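Long-range contacts in amorpha-4,11-diene synthase (Artemisia annua, PDB 4GAX), which is a sesquiterpene synthase, here an engineered alpha-bisabolol synthase variant, and probably cyclises farnesyl diphosphate with loss of diphosphate: residues I87-I92 with R220-Q225; L122-M127 with Y164-M169. One frame throughout, in Å; residues are numbered along the deposited sequence.

Contact 1 (I87-I92 with R220-Q225); sequences IQRLGI and RIEAVQ
R89 and E222 meet in a salt bridge in which NE and NH2 of the arginine both grip one oxygen of the buried carboxylate. NH2 of R89 lies 2.8 Å from OE2 of E222, and NE of R89 lies 2.9 Å from that same OE2. The oxygen sits at the guanidinium edge, in its plane, yet both N-H groups come to it from one face of the carboxylate, the two planes being turned 38° apart. A bend at chi3 (70°) in R89 lets its guanidinium present this side-on edge. The other oxygen, OE1, is bridged by R208 and R217, so three arginines surround one glutamate and probably keep it ionised. Beside the bridge the backbones close in: CA of A223 makes a C-H...O contact of 3.3 Å with O of R89. G91, the first residue to leave helical phi/psi, has positive phi and forms a Schellman motif with the last turn; its CA touches CB of A223 at 3.7 Å. Glycine and alanine suit this spot because any CB on G91 would clash with that methyl. L90 packs on Y226, I227 and Y230 farther along helix 219-232, which helices 238-269 and 547-557 cover through R220 and V224.

Contact 2 (L122-M127 with Y164-M169); sequences LWFRLM and YEATSM
E165 meets R125 through its backbone and beta carbon rather than its charge: CD of R125 lies 3.6 Å from O of E165, and NE of R125 is 3.8 Å from CB of E165. The two side chains run side by side in the same direction, but their charged ends have other partners. E165 OE1 accepts a hydrogen bond from N of L214, while R125 NH2 forms a salt bridge with D85. R125 can serve both roles because its chain is extended through its first two torsions, then bent at chi3 (67°), laying methylene groups along the neighbouring turn before the guanidinium departs. Replacing R125 by an alanine would probably leave D85 without this positive partner and open a gap beside E165 and M169.

A166 marks the near approach of the backbones, its CA 5.0 Å from CA of R125, and a methyl is small enough to permit it. That methyl also meets the F124 ring, CB of A166 being 3.8 Å from CD2 of F124. The carbonyl oxygen of A166 lies in the plane of that ring at its edge, 3.6 Å from CE2 of F124. Both helices belong to the all-helical N-terminal domain of plant terpene synthases, and F124 extends this packing to L177 and, edge-to-face, to F139. T167 touches L181 of helix 175-194, and its OG1 donates to O of Y164, 2.6 Å away.

M169 suits its place as a long, unbranched apolar chain that packs on the methylenes of R125. Its CG lies 3.7 Å from CG of R125, and the bends at chi2 and chi3 curl SD and CE round toward the opposing helix. Its carbonyl oxygen accepts a hydrogen bond from R128, farther along helix 120-129.

In the fold
Both contacts are buried, and contact 1 lies somewhat nearer the middle of the chain than contact 2; their centres are about 17 Å apart. They join different pairs of helices, 77-89 with 219-232 and 120-129 with 157-167, and along the chain contact 2 is nested inside the loop that contact 1 closes. Helix 77-89 links them, since Q88 packs on L126 and D85 pairs with R125. L214 also borders both. Their chemistry differs: contact 1 has an ion pair directly between its segments, alongside close glycine-alanine packing, whereas contact 2 is held across its interface by apolar and aliphatic packing, with the polar ends of R125 and E165 bonded outside the two segments.

Contact 1 (I87-I92 with R220-Q225)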
loop_
_atom_site.group_PDB
_atom_site.type_symbol
_atom_site.label_atom_id
_atom_site.label_comp_id
_atom_site.label_asym_id
_atom_site.label_seq_id
_atom_site.Cartn_x
_atom_site.Cartn_y
_atom_site.Cartn_z
ATOM N N ILE A 87 -4.465 15.036 -11.617
ATOM C CA ILE A 87 -5.112 13.803 -12.063
ATOM C C ILE A 87 -4.763 12.645 -11.112
ATOM O O ILE A 87 -5.632 11.852 -10.746
ATOM C CB ILE A 87 -4.708 13.463 -13.511
ATOM C CG1 ILE A 87 -5.251 14.536 -14.455
ATOM C CG2 ILE A 87 -5.223 12.074 -13.907
ATOM C CD1 ILE A 87 -4.663 14.459 -15.898
ATOM N N GLN A 88 -3.504 12.569 -10.689
ATOM C CA GLN A 88 -3.060 11.474 -9.829
ATOM C C GLN A 88 -3.691 11.574 -8.445
ATOM O O GLN A 88 -4.193 10.590 -7.894
ATOM C CB GLN A 88 -1.524 11.464 -9.710
ATOM C CG GLN A 88 -0.797 10.999 -10.973
ATOM C CD GLN A 88 0.728 11.124 -10.847
ATOM O OE1 GLN A 88 1.234 11.876 -10.013
ATOM N NE2 GLN A 88 1.455 10.385 -11.674
ATOM N N ARG A 89 -3.648 12.768 -7.870
ATOM C CA ARG A 89 -4.206 12.969 -6.540
ATOM C C ARG A 89 -5.723 12.897 -6.522
ATOM O O ARG A 89 -6.320 12.543 -5.494
ATOM C CB ARG A 89 -3.709 14.297 -5.962
ATOM C CG ARG A 89 -2.167 14.363 -5.906
ATOM C CD ARG A 89 -1.721 15.640 -5.252
ATOM N NE ARG A 89 -2.039 15.623 -3.833
ATOM C CZ ARG A 89 -1.526 16.467 -2.943
ATOM N NH1 ARG A 89 -0.687 17.421 -3.333
ATOM N NH2 ARG A 89 -1.854 16.358 -1.661
ATOM N N LEU A 90 -6.357 13.254 -7.640
ATOM C CA LEU A 90 -7.821 13.118 -7.731
ATOM C C LEU A 90 -8.265 11.653 -7.913
ATOM O O LEU A 90 -9.470 11.331 -7.858
ATOM C CB LEU A 90 -8.394 13.982 -8.857
ATOM C CG LEU A 90 -8.353 15.491 -8.579
ATOM C CD1 LEU A 90 -8.721 16.275 -9.857
ATOM C CD2 LEU A 90 -9.306 15.830 -7.440
ATOM N N GLY A 91 -7.289 10.786 -8.157
ATOM C CA GLY A 91 -7.510 9.352 -8.148
ATOM C C GLY A 91 -7.994 8.800 -9.474
ATOM O O GLY A 91 -8.571 7.711 -9.507
ATOM N N ILE A 92 -7.769 9.549 -10.560
ATOM C CA ILE A 92 -8.210 9.115 -11.895
ATOM C C ILE A 92 -7.065 8.879 -12.881
ATOM O O ILE A 92 -7.262 8.884 -14.102
ATOM C CB ILE A 92 -9.221 10.091 -12.516
ATOM C CG1 ILE A 92 -8.819 11.541 -12.247
ATOM C CG2 ILE A 92 -10.607 9.840 -11.954
ATOM C CD1 ILE A 92 -9.672 12.524 -13.022
ATOM N N ARG A 220 -5.754 5.688 -3.139
ATOM C CA ARG A 220 -7.220 5.780 -3.035
ATOM C C ARG A 220 -7.638 6.590 -1.806
ATOM O O ARG A 220 -8.666 7.295 -1.807
ATOM C CB ARG A 220 -7.855 4.382 -2.981
ATOM C CG ARG A 220 -9.391 4.368 -3.054
ATOM C CD ARG A 220 -9.897 4.921 -4.384
ATOM N NE ARG A 220 -11.339 4.694 -4.527
ATOM C CZ ARG A 220 -12.077 5.120 -5.549
ATOM N NH1 ARG A 220 -11.524 5.825 -6.537
ATOM N NH2 ARG A 220 -13.379 4.842 -5.578
ATOM N N ILE A 221 -6.843 6.505 -0.746
ATOM C CA ILE A 221 -7.136 7.301 0.449
ATOM C C ILE A 221 -6.821 8.779 0.169
ATOM O O ILE A 221 -7.523 9.672 0.645
ATOM C CB ILE A 221 -6.329 6.807 1.676
ATOM C CG1 ILE A 221 -6.753 5.376 2.029
ATOM C CG2 ILE A 221 -6.534 7.711 2.871
ATOM C CD1 ILE A 221 -5.905 4.745 3.166
ATOM N N GLU A 222 -5.761 9.048 -0.587
ATOM C CA GLU A 222 -5.481 10.446 -0.978
ATOM C C GLU A 222 -6.635 11.038 -1.786
ATOM O O GLU A 222 -7.058 12.168 -1.543
ATOM C CB GLU A 222 -4.170 10.567 -1.752
ATOM C CG GLU A 222 -3.946 11.927 -2.450
ATOM C CD GLU A 222 -3.705 13.079 -1.475
ATOM O OE1 GLU A 222 -3.527 12.824 -0.253
ATOM O OE2 GLU A 222 -3.679 14.254 -1.936
ATOM N N ALA A 223 -7.171 10.260 -2.715
ATOM C CA ALA A 223 -8.251 10.743 -3.565
ATOM C C ALA A 223 -9.459 11.177 -2.748
ATOM O O ALA A 223 -10.000 12.266 -2.968
ATOM C CB ALA A 223 -8.654 9.675 -4.605
ATOM N N VAL A 224 -9.873 10.353 -1.790
ATOM C CA VAL A 224 -11.031 10.715 -0.967
ATOM C C VAL A 224 -10.798 12.020 -0.221
ATOM O O VAL A 224 -11.744 12.776 0.008
ATOM C CB VAL A 224 -11.460 9.597 0.045
ATOM C CG1 VAL A 224 -11.431 8.240 -0.601
ATOM C CG2 VAL A 224 -10.580 9.599 1.261
ATOM N N GLN A 225 -9.551 12.301 0.153
ATOM C CA GLN A 225 -9.262 13.535 0.890
ATOM C C GLN A 225 -8.960 14.699 -0.059
ATOM O O GLN A 225 -9.279 15.850 0.243
ATOM C CB GLN A 225 -8.086 13.331 1.863
ATOM C CG GLN A 225 -8.301 12.218 2.887
ATOM C CD GLN A 225 -7.037 11.892 3.682
ATOM O OE1 GLN A 225 -6.042 12.624 3.629
ATOM N NE2 GLN A 225 -7.075 10.785 4.425
#

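Contact 2 (L122-M127 with Y164-M169)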
loop_
_atom_site.group_PDB
_atom_site.type_symbol
_atom_site.label_atom_id
_atom_site.label_comp_id
_atom_site.label_asym_id
_atom_site.label_seq_id
_atom_site.Cartn_x
_atom_site.Cartn_y
_atom_site.Cartn_z
ATOM N N LEU A 122 7.941 19.660 -7.559
ATOM C CA LEU A 122 6.922 18.758 -8.098
ATOM C C LEU A 122 7.544 17.850 -9.153
ATOM O O LEU A 122 7.272 16.647 -9.203
ATOM C CB LEU A 122 5.756 19.561 -8.698
ATOM C CG LEU A 122 4.685 18.725 -9.397
ATOM C CD1 LEU A 122 4.071 17.733 -8.395
ATOM C CD2 LEU A 122 3.620 19.595 -10.027
ATOM N N TRP A 123 8.403 18.418 -9.986
ATOM C CA TRP A 123 9.064 17.627 -11.014
ATOM C C TRP A 123 9.823 16.478 -10.365
ATOM O O TRP A 123 9.717 15.333 -10.802
ATOM C CB TRP A 123 10.016 18.500 -11.831
ATOM C CG TRP A 123 11.024 17.714 -12.638
ATOM C CD1 TRP A 123 10.828 17.151 -13.866
ATOM C CD2 TRP A 123 12.384 17.421 -12.271
ATOM N NE1 TRP A 123 11.986 16.522 -14.292
ATOM C CE2 TRP A 123 12.952 16.669 -13.325
ATOM C CE3 TRP A 123 13.175 17.715 -11.150
ATOM C CZ2 TRP A 123 14.274 16.221 -13.303
ATOM C CZ3 TRP A 123 14.485 17.266 -11.119
ATOM C CH2 TRP A 123 15.026 16.531 -12.192
ATOM N N PHE A 124 10.558 16.792 -9.300
ATOM C CA PHE A 124 11.410 15.814 -8.636
ATOM C C PHE A 124 10.571 14.641 -8.133
ATOM O O PHE A 124 10.908 13.474 -8.359
ATOM C CB PHE A 124 12.156 16.497 -7.480
ATOM C CG PHE A 124 12.942 15.564 -6.610
ATOM C CD1 PHE A 124 14.225 15.185 -6.959
ATOM C CD2 PHE A 124 12.406 15.095 -5.418
ATOM C CE1 PHE A 124 14.972 14.326 -6.135
ATOM C CE2 PHE A 124 13.133 14.261 -4.586
ATOM C CZ PHE A 124 14.425 13.865 -4.950
ATOM N N ARG A 125 9.484 14.956 -7.443
ATOM C CA ARG A 125 8.649 13.925 -6.851
ATOM C C ARG A 125 7.923 13.072 -7.898
ATOM O O ARG A 125 7.876 11.847 -7.784
ATOM C CB ARG A 125 7.645 14.549 -5.874
ATOM C CG ARG A 125 6.712 13.529 -5.249
ATOM C CD ARG A 125 5.833 14.149 -4.178
ATOM N NE ARG A 125 4.873 15.120 -4.724
ATOM C CZ ARG A 125 3.801 14.788 -5.445
ATOM N NH1 ARG A 125 3.539 13.507 -5.705
ATOM N NH2 ARG A 125 2.980 15.733 -5.893
ATOM N N LEU A 126 7.360 13.716 -8.919
ATOM C CA LEU A 126 6.678 12.973 -9.990
ATOM C C LEU A 126 7.632 12.093 -10.780
ATOM O O LEU A 126 7.267 10.973 -11.194
ATOM C CB LEU A 126 5.938 13.912 -10.948
ATOM C CG LEU A 126 4.796 14.783 -10.445
ATOM C CD1 LEU A 126 4.123 15.491 -11.651
ATOM C CD2 LEU A 126 3.779 13.975 -9.644
ATOM N N MET A 127 8.850 12.581 -11.008
ATOM C CA MET A 127 9.844 11.748 -11.672
ATOM C C MET A 127 10.159 10.498 -10.840
ATOM O O MET A 127 10.108 9.379 -11.347
ATOM C CB MET A 127 11.130 12.542 -11.968
ATOM C CG MET A 127 10.971 13.586 -13.086
ATOM S SD MET A 127 10.589 12.883 -14.717
ATOM C CE MET A 127 8.830 13.114 -14.782
ATOM N N TYR A 164 8.103 20.058 0.731
ATOM C CA TYR A 164 7.882 19.102 1.804
ATOM C C TYR A 164 7.535 17.723 1.212
ATOM O O TYR A 164 8.127 16.704 1.583
ATOM C CB TYR A 164 6.784 19.598 2.740
ATOM C CG TYR A 164 6.279 18.541 3.700
ATOM C CD1 TYR A 164 6.941 18.280 4.898
ATOM C CD2 TYR A 164 5.133 17.803 3.408
ATOM C CE1 TYR A 164 6.463 17.280 5.789
ATOM C CE2 TYR A 164 4.655 16.812 4.284
ATOM C CZ TYR A 164 5.320 16.557 5.464
ATOM O OH TYR A 164 4.831 15.576 6.314
ATOM N N GLU A 165 6.599 17.699 0.274
ATOM C CA GLU A 165 6.192 16.425 -0.312
ATOM C C GLU A 165 7.352 15.741 -1.025
ATOM O O GLU A 165 7.485 14.509 -0.948
ATOM C CB GLU A 165 4.987 16.584 -1.258
ATOM C CG GLU A 165 3.733 17.166 -0.605
ATOM C CD GLU A 165 3.079 16.214 0.402
ATOM O OE1 GLU A 165 3.663 15.145 0.704
ATOM O OE2 GLU A 165 1.965 16.530 0.894
ATOM N N ALA A 166 8.195 16.521 -1.700
ATOM C CA ALA A 166 9.378 15.948 -2.365
ATOM C C ALA A 166 10.328 15.218 -1.392
ATOM O O ALA A 166 10.955 14.195 -1.752
ATOM C CB ALA A 166 10.133 17.025 -3.118
ATOM N N THR A 167 10.431 15.730 -0.163
ATOM C CA THR A 167 11.362 15.152 0.825
ATOM C C THR A 167 11.003 13.707 1.133
ATOM O O THR A 167 11.867 12.914 1.481
ATOM C CB THR A 167 11.410 15.945 2.160
ATOM O OG1 THR A 167 10.156 15.802 2.852
ATOM C CG2 THR A 167 11.689 17.434 1.904
ATOM N N SER A 168 9.726 13.358 1.002
ATOM C CA SER A 168 9.297 11.974 1.258
ATOM C C SER A 168 9.896 10.944 0.311
ATOM O O SER A 168 9.871 9.748 0.623
ATOM C CB SER A 168 7.778 11.845 1.187
ATOM O OG SER A 168 7.210 12.680 2.160
ATOM N N MET A 169 10.411 11.393 -0.837
ATOM C CA MET A 169 10.986 10.488 -1.830
ATOM C C MET A 169 12.476 10.328 -1.648
ATOM O O MET A 169 13.139 9.743 -2.505
ATOM C CB MET A 169 10.766 11.008 -3.264
ATOM C CG MET A 169 9.382 11.553 -3.533
ATOM S SD MET A 169 8.118 10.281 -3.473
ATOM C CE MET A 169 8.544 9.277 -4.883
#